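Peroxisomal catalase A (Saccharomyces cerevisiae, PDB 1A4E) probably breaks down hydrogen peroxide made by peroxisomal oxidases into water and oxygen, working as a heme-containing homotetramer. Local coordinates at residues Gln52-Ala57 / His144-Gln149. Residues are numbered along the deposited sequence; the frame is centred on the assembly and turned at random.
Sequences QRNPHA and HFIHTQ. With HEM (protoporphyrin IX containing Fe), chain I; AZI (azide ion), chain H.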
ATOM      1  N   GLN B  52     -11.656   5.744   1.761  1.00 23.69           N
ATOM      2  CA  GLN B  52     -12.520   6.436   2.706  1.00 23.30           C
ATOM      3  C   GLN B  52     -12.692   5.612   3.978  1.00 21.57           C
ATOM      4  O   GLN B  52     -12.571   4.386   3.964  1.00 22.67           O
ATOM      5  CB  GLN B  52     -13.887   6.679   2.078  1.00 22.20           C
ATOM      6  CG  GLN B  52     -14.645   5.390   1.743  1.00 23.32           C
ATOM      7  CD  GLN B  52     -15.993   5.573   1.069  1.00 30.25           C
ATOM      8  OE1 GLN B  52     -16.885   4.732   1.197  1.00 31.57           O
ATOM      9  NE2 GLN B  52     -16.198   6.654   0.326  1.00 27.24           N
ATOM     10  N   ARG B  53     -12.960   6.305   5.084  1.00 21.93           N
ATOM     11  CA  ARG B  53     -13.295   5.694   6.368  1.00 21.90           C
ATOM     12  C   ARG B  53     -14.401   4.648   6.243  1.00 21.09           C
ATOM     13  O   ARG B  53     -15.339   4.818   5.465  1.00 21.12           O
ATOM     14  CB  ARG B  53     -13.737   6.796   7.315  1.00 20.79           C
ATOM     15  CG  ARG B  53     -12.644   7.222   8.251  1.00 25.56           C
ATOM     16  CD  ARG B  53     -12.964   8.508   8.986  1.00 25.85           C
ATOM     17  NE  ARG B  53     -12.539   9.598   8.141  1.00 35.43           N
ATOM     18  CZ  ARG B  53     -11.678  10.538   8.521  1.00 32.13           C
ATOM     19  NH1 ARG B  53     -11.127  10.579   9.725  1.00 33.44           N
ATOM     20  NH2 ARG B  53     -11.331  11.450   7.630  1.00 39.30           N
ATOM     21  N   ASN B  54     -14.296   3.544   6.977  1.00 21.97           N
ATOM     22  CA  ASN B  54     -15.312   2.499   6.951  1.00 24.32           C
ATOM     23  C   ASN B  54     -15.750   2.186   8.393  1.00 25.46           C
ATOM     24  O   ASN B  54     -15.016   1.525   9.125  1.00 26.47           O
ATOM     25  CB  ASN B  54     -14.725   1.257   6.265  1.00 22.40           C
ATOM     26  CG  ASN B  54     -15.738   0.155   5.995  1.00 23.55           C
ATOM     27  OD1 ASN B  54     -16.927   0.393   5.790  1.00 28.06           O
ATOM     28  ND2 ASN B  54     -15.284  -1.097   5.991  1.00 23.53           N
ATOM     29  N   PRO B  55     -16.900   2.660   8.898  1.00 25.77           N
ATOM     30  CA  PRO B  55     -17.794   3.600   8.226  1.00 23.47           C
ATOM     31  C   PRO B  55     -17.440   5.058   8.546  1.00 24.74           C
ATOM     32  O   PRO B  55     -16.306   5.360   8.937  1.00 24.37           O
ATOM     33  CB  PRO B  55     -19.142   3.124   8.719  1.00 22.65           C
ATOM     34  CG  PRO B  55     -18.863   2.864  10.186  1.00 23.91           C
ATOM     35  CD  PRO B  55     -17.489   2.200  10.156  1.00 24.85           C
ATOM     36  N   HIS B  56     -18.441   5.945   8.439  1.00 24.76           N
ATOM     37  CA  HIS B  56     -18.329   7.381   8.653  1.00 23.77           C
ATOM     38  C   HIS B  56     -17.418   8.019   7.618  1.00 24.74           C
ATOM     39  O   HIS B  56     -16.606   8.882   7.914  1.00 25.74           O
ATOM     40  CB  HIS B  56     -17.793   7.700  10.058  1.00 22.64           C
ATOM     41  CG  HIS B  56     -18.743   7.456  11.222  1.00 25.37           C
ATOM     42  ND1 HIS B  56     -19.426   8.363  11.913  1.00 26.50           N
ATOM     43  CD2 HIS B  56     -18.988   6.235  11.802  1.00 24.03           C
ATOM     44  CE1 HIS B  56     -20.054   7.753  12.886  1.00 24.24           C
ATOM     45  NE2 HIS B  56     -19.782   6.476  12.809  1.00 24.51           N
ATOM     46  N   ALA B  57     -17.542   7.595   6.362  1.00 25.76           N
ATOM     47  CA  ALA B  57     -16.742   8.124   5.266  1.00 26.47           C
ATOM     48  C   ALA B  57     -16.916   9.616   4.974  1.00 25.21           C
ATOM     49  O   ALA B  57     -15.957  10.329   4.683  1.00 26.74           O
ATOM     50  CB  ALA B  57     -17.077   7.338   4.010  1.00 23.61           C
ATOM     51  N   HIS B 144     -21.451  -7.132   9.866  1.00 26.90           N
ATOM     52  CA  HIS B 144     -22.749  -7.545   9.344  1.00 24.23           C
ATOM     53  C   HIS B 144     -23.734  -6.395   9.306  1.00 24.54           C
ATOM     54  O   HIS B 144     -24.403  -6.179   8.296  1.00 28.75           O
ATOM     55  CB  HIS B 144     -23.349  -8.633  10.206  1.00 23.91           C
ATOM     56  CG  HIS B 144     -22.583  -9.938  10.217  1.00 25.87           C
ATOM     57  ND1 HIS B 144     -22.937 -11.083   9.649  1.00 30.89           N
ATOM     58  CD2 HIS B 144     -21.388 -10.137  10.857  1.00 26.21           C
ATOM     59  CE1 HIS B 144     -22.013 -11.973   9.916  1.00 29.83           C
ATOM     60  NE2 HIS B 144     -21.088 -11.390  10.644  1.00 30.66           N
ATOM     61  N   PHE B 145     -23.793  -5.645  10.410  1.00 23.54           N
ATOM     62  CA  PHE B 145     -24.692  -4.518  10.526  1.00 24.58           C
ATOM     63  C   PHE B 145     -24.342  -3.399   9.548  1.00 27.00           C
ATOM     64  O   PHE B 145     -25.233  -2.898   8.866  1.00 28.53           O
ATOM     65  CB  PHE B 145     -24.657  -4.012  11.978  1.00 20.93           C
ATOM     66  CG  PHE B 145     -25.354  -2.665  12.129  1.00 22.73           C
ATOM     67  CD1 PHE B 145     -26.737  -2.562  11.937  1.00 22.11           C
ATOM     68  CD2 PHE B 145     -24.585  -1.520  12.367  1.00 22.00           C
ATOM     69  CE1 PHE B 145     -27.342  -1.306  11.971  1.00 23.01           C
ATOM     70  CE2 PHE B 145     -25.200  -0.270  12.397  1.00 19.40           C
ATOM     71  CZ  PHE B 145     -26.571  -0.166  12.196  1.00 20.57           C
ATOM     72  N   ILE B 146     -23.073  -2.970   9.455  1.00 27.99           N
ATOM     73  CA  ILE B 146     -22.694  -1.895   8.545  1.00 26.11           C
ATOM     74  C   ILE B 146     -22.892  -2.306   7.094  1.00 24.84           C
ATOM     75  O   ILE B 146     -23.261  -1.460   6.280  1.00 29.19           O
ATOM     76  CB  ILE B 146     -21.217  -1.484   8.831  1.00 28.58           C
ATOM     77  CG1 ILE B 146     -21.149  -0.861  10.220  1.00 26.83           C
ATOM     78  CG2 ILE B 146     -20.704  -0.461   7.814  1.00 24.41           C
ATOM     79  CD1 ILE B 146     -21.949   0.459  10.405  1.00 27.06           C
ATOM     80  N   HIS B 147     -22.707  -3.592   6.758  1.00 21.34           N
ATOM     81  CA  HIS B 147     -22.978  -4.075   5.413  1.00 21.92           C
ATOM     82  C   HIS B 147     -24.441  -3.862   5.041  1.00 24.79           C
ATOM     83  O   HIS B 147     -24.733  -3.426   3.923  1.00 27.56           O
ATOM     84  CB  HIS B 147     -22.650  -5.562   5.304  1.00 22.27           C
ATOM     85  CG  HIS B 147     -21.167  -5.912   5.327  1.00 24.91           C
ATOM     86  ND1 HIS B 147     -20.580  -7.093   5.529  1.00 25.23           N
ATOM     87  CD2 HIS B 147     -20.158  -5.002   5.157  1.00 24.90           C
ATOM     88  CE1 HIS B 147     -19.284  -6.938   5.492  1.00 20.56           C
ATOM     89  NE2 HIS B 147     -19.048  -5.671   5.271  1.00 25.46           N
ATOM     90  N   THR B 148     -25.371  -4.115   5.985  1.00 26.25           N
ATOM     91  CA  THR B 148     -26.798  -3.931   5.719  1.00 25.14           C
ATOM     92  C   THR B 148     -27.223  -2.466   5.678  1.00 25.82           C
ATOM     93  O   THR B 148     -28.245  -2.143   5.080  1.00 29.77           O
ATOM     94  CB  THR B 148     -27.660  -4.680   6.771  1.00 24.65           C
ATOM     95  OG1 THR B 148     -27.408  -4.128   8.052  1.00 21.83           O
ATOM     96  CG2 THR B 148     -27.354  -6.159   6.763  1.00 18.19           C
ATOM     97  N   GLN B 149     -26.439  -1.577   6.302  1.00 25.43           N
ATOM     98  CA  GLN B 149     -26.662  -0.138   6.253  1.00 25.46           C
ATOM     99  C   GLN B 149     -26.195   0.502   4.951  1.00 26.43           C
ATOM    100  O   GLN B 149     -26.596   1.616   4.610  1.00 27.12           O
ATOM    101  CB  GLN B 149     -25.926   0.559   7.392  1.00 23.68           C
ATOM    102  CG  GLN B 149     -26.493   0.278   8.764  1.00 25.64           C
ATOM    103  CD  GLN B 149     -27.921   0.766   8.959  1.00 30.11           C
ATOM    104  OE1 GLN B 149     -28.830  -0.010   9.239  1.00 31.24           O
ATOM    105  NE2 GLN B 149     -28.175   2.065   8.812  1.00 29.38           N
TER
HETATM  106  CHA HEM I 503     -15.530   5.343  12.888  1.00 19.73           C
HETATM  107  CHB HEM I 503     -15.248   0.696  14.045  1.00 23.08           C
HETATM  108  CHC HEM I 503     -18.888   1.262  17.102  1.00 22.82           C
HETATM  109  CHD HEM I 503     -18.423   6.031  16.681  1.00 22.32           C
HETATM  110  C1A HEM I 503     -15.247   3.991  12.820  1.00 21.81           C
HETATM  111  C2A HEM I 503     -14.163   3.430  12.038  1.00 23.86           C
HETATM  112  C3A HEM I 503     -14.025   2.139  12.429  1.00 24.23           C
HETATM  113  C4A HEM I 503     -15.047   1.904  13.420  1.00 24.64           C
HETATM  114  CMA HEM I 503     -12.966   1.137  11.993  1.00 18.86           C
HETATM  115  CAA HEM I 503     -13.298   4.175  11.038  1.00 21.71           C
HETATM  116  CBA HEM I 503     -11.969   4.499  11.685  1.00 26.71           C
HETATM  117  CGA HEM I 503     -10.987   5.226  10.794  1.00 25.96           C
HETATM  118  O1A HEM I 503     -10.742   4.815   9.662  1.00 23.24           O
HETATM  119  O2A HEM I 503     -10.445   6.214  11.263  1.00 25.56           O
HETATM  120  C1B HEM I 503     -16.204   0.451  15.006  1.00 24.72           C
HETATM  121  C2B HEM I 503     -16.465  -0.854  15.563  1.00 24.26           C
HETATM  122  C3B HEM I 503     -17.578  -0.730  16.362  1.00 25.35           C
HETATM  123  C4B HEM I 503     -17.947   0.677  16.287  1.00 22.07           C
HETATM  124  CMB HEM I 503     -15.624  -2.086  15.241  1.00 21.13           C
HETATM  125  CAB HEM I 503     -18.275  -1.687  17.108  1.00 24.06           C
HETATM  126  CBB HEM I 503     -17.850  -3.053  17.452  1.00 19.20           C
HETATM  127  C1C HEM I 503     -19.066   2.619  17.280  1.00 23.54           C
HETATM  128  C2C HEM I 503     -19.830   3.193  18.364  1.00 25.62           C
HETATM  129  C3C HEM I 503     -19.652   4.545  18.296  1.00 24.85           C
HETATM  130  C4C HEM I 503     -18.786   4.781  17.156  1.00 24.42           C
HETATM  131  CMC HEM I 503     -20.619   2.388  19.393  1.00 22.45           C
HETATM  132  CAC HEM I 503     -20.132   5.518  19.159  1.00 21.23           C
HETATM  133  CBC HEM I 503     -19.830   5.545  20.574  1.00 21.98           C
HETATM  134  C1D HEM I 503     -17.606   6.263  15.590  1.00 20.59           C
HETATM  135  C2D HEM I 503     -17.259   7.569  15.091  1.00 20.58           C
HETATM  136  C3D HEM I 503     -16.473   7.368  14.012  1.00 21.91           C
HETATM  137  C4D HEM I 503     -16.324   5.946  13.853  1.00 20.82           C
HETATM  138  CMD HEM I 503     -17.670   8.915  15.672  1.00 18.73           C
HETATM  139  CAD HEM I 503     -15.900   8.436  13.101  1.00 19.85           C
HETATM  140  CBD HEM I 503     -14.546   8.962  13.519  1.00 19.80           C
HETATM  141  CGD HEM I 503     -14.104  10.065  12.575  1.00 25.52           C
HETATM  142  O1D HEM I 503     -14.786  11.075  12.479  1.00 28.56           O
HETATM  143  O2D HEM I 503     -13.082   9.922  11.915  1.00 25.20           O
HETATM  144  NA  HEM I 503     -15.767   3.049  13.689  1.00 23.44           N
HETATM  145  NB  HEM I 503     -17.095   1.391  15.470  1.00 23.35           N
HETATM  146  NC  HEM I 503     -18.391   3.591  16.572  1.00 24.80           N
HETATM  147  ND  HEM I 503     -17.015   5.267  14.835  1.00 20.60           N
HETATM  148 FE   HEM I 503     -17.099   3.325  15.111  1.00 20.84          FE
HETATM  149  N1  AZI H 504     -18.591   3.067  13.665  1.00 25.26           N
HETATM  150  N2  AZI H 504     -19.815   3.670  13.962  1.00 27.48           N
HETATM  151  N3  AZI H 504     -21.040   4.270  14.259  1.00 27.80           N
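The distal side of the catalase heme pocket is walled here by Pro55, which meets Ile146 of helix 141-149 in a small, buried, mainly apolar contact. CG of the proline lies 3.9 Å from CD1 of Ile146, and the two side chains cross at about a right angle. Ile146 holds CG1 anti to its carbonyl carbon (chi1 -66°) and presents both branches to the proline, CG2 approaching Pro55 CB at 4.0 Å. A cis peptide bond precedes Pro55, whose CG also touches the ligand, 3.5 Å from azide N1, the atom bound to the heme iron at 2.1 Å.

Next to it, the active-site residue His56 lies with one face of its imidazole against heme pyrrole D, C3D sitting 3.5 Å from the ring plane and facing the ring centre. Its NE2 donates from the ring edge to azide N3 at 2.9 Å, nearly straight at 166°, and also to N2 along a more bent path. ND1 is hydrogen-bonded to Ser95, so both ring nitrogens are engaged and the imidazole is held in its orientation. With an alanine in place of His56, the azide would probably lose the NE2 donor at its far end, and a gap would be likely to open over pyrrole D. At the heme periphery, Arg53 NH1 makes a weak hydrogen bond to propionate O2D; the heme is also hydrogen-bonded by Arg93.

The loop 52-57, between helix 36-45 and strand 59-68, touches the heme with one side and helix 141-149 with another, with Phe45 of a second subunit packing on both Pro55 and Ile146; the helix in turn rests through His144, Thr148 and Gln149 on helix 160-168.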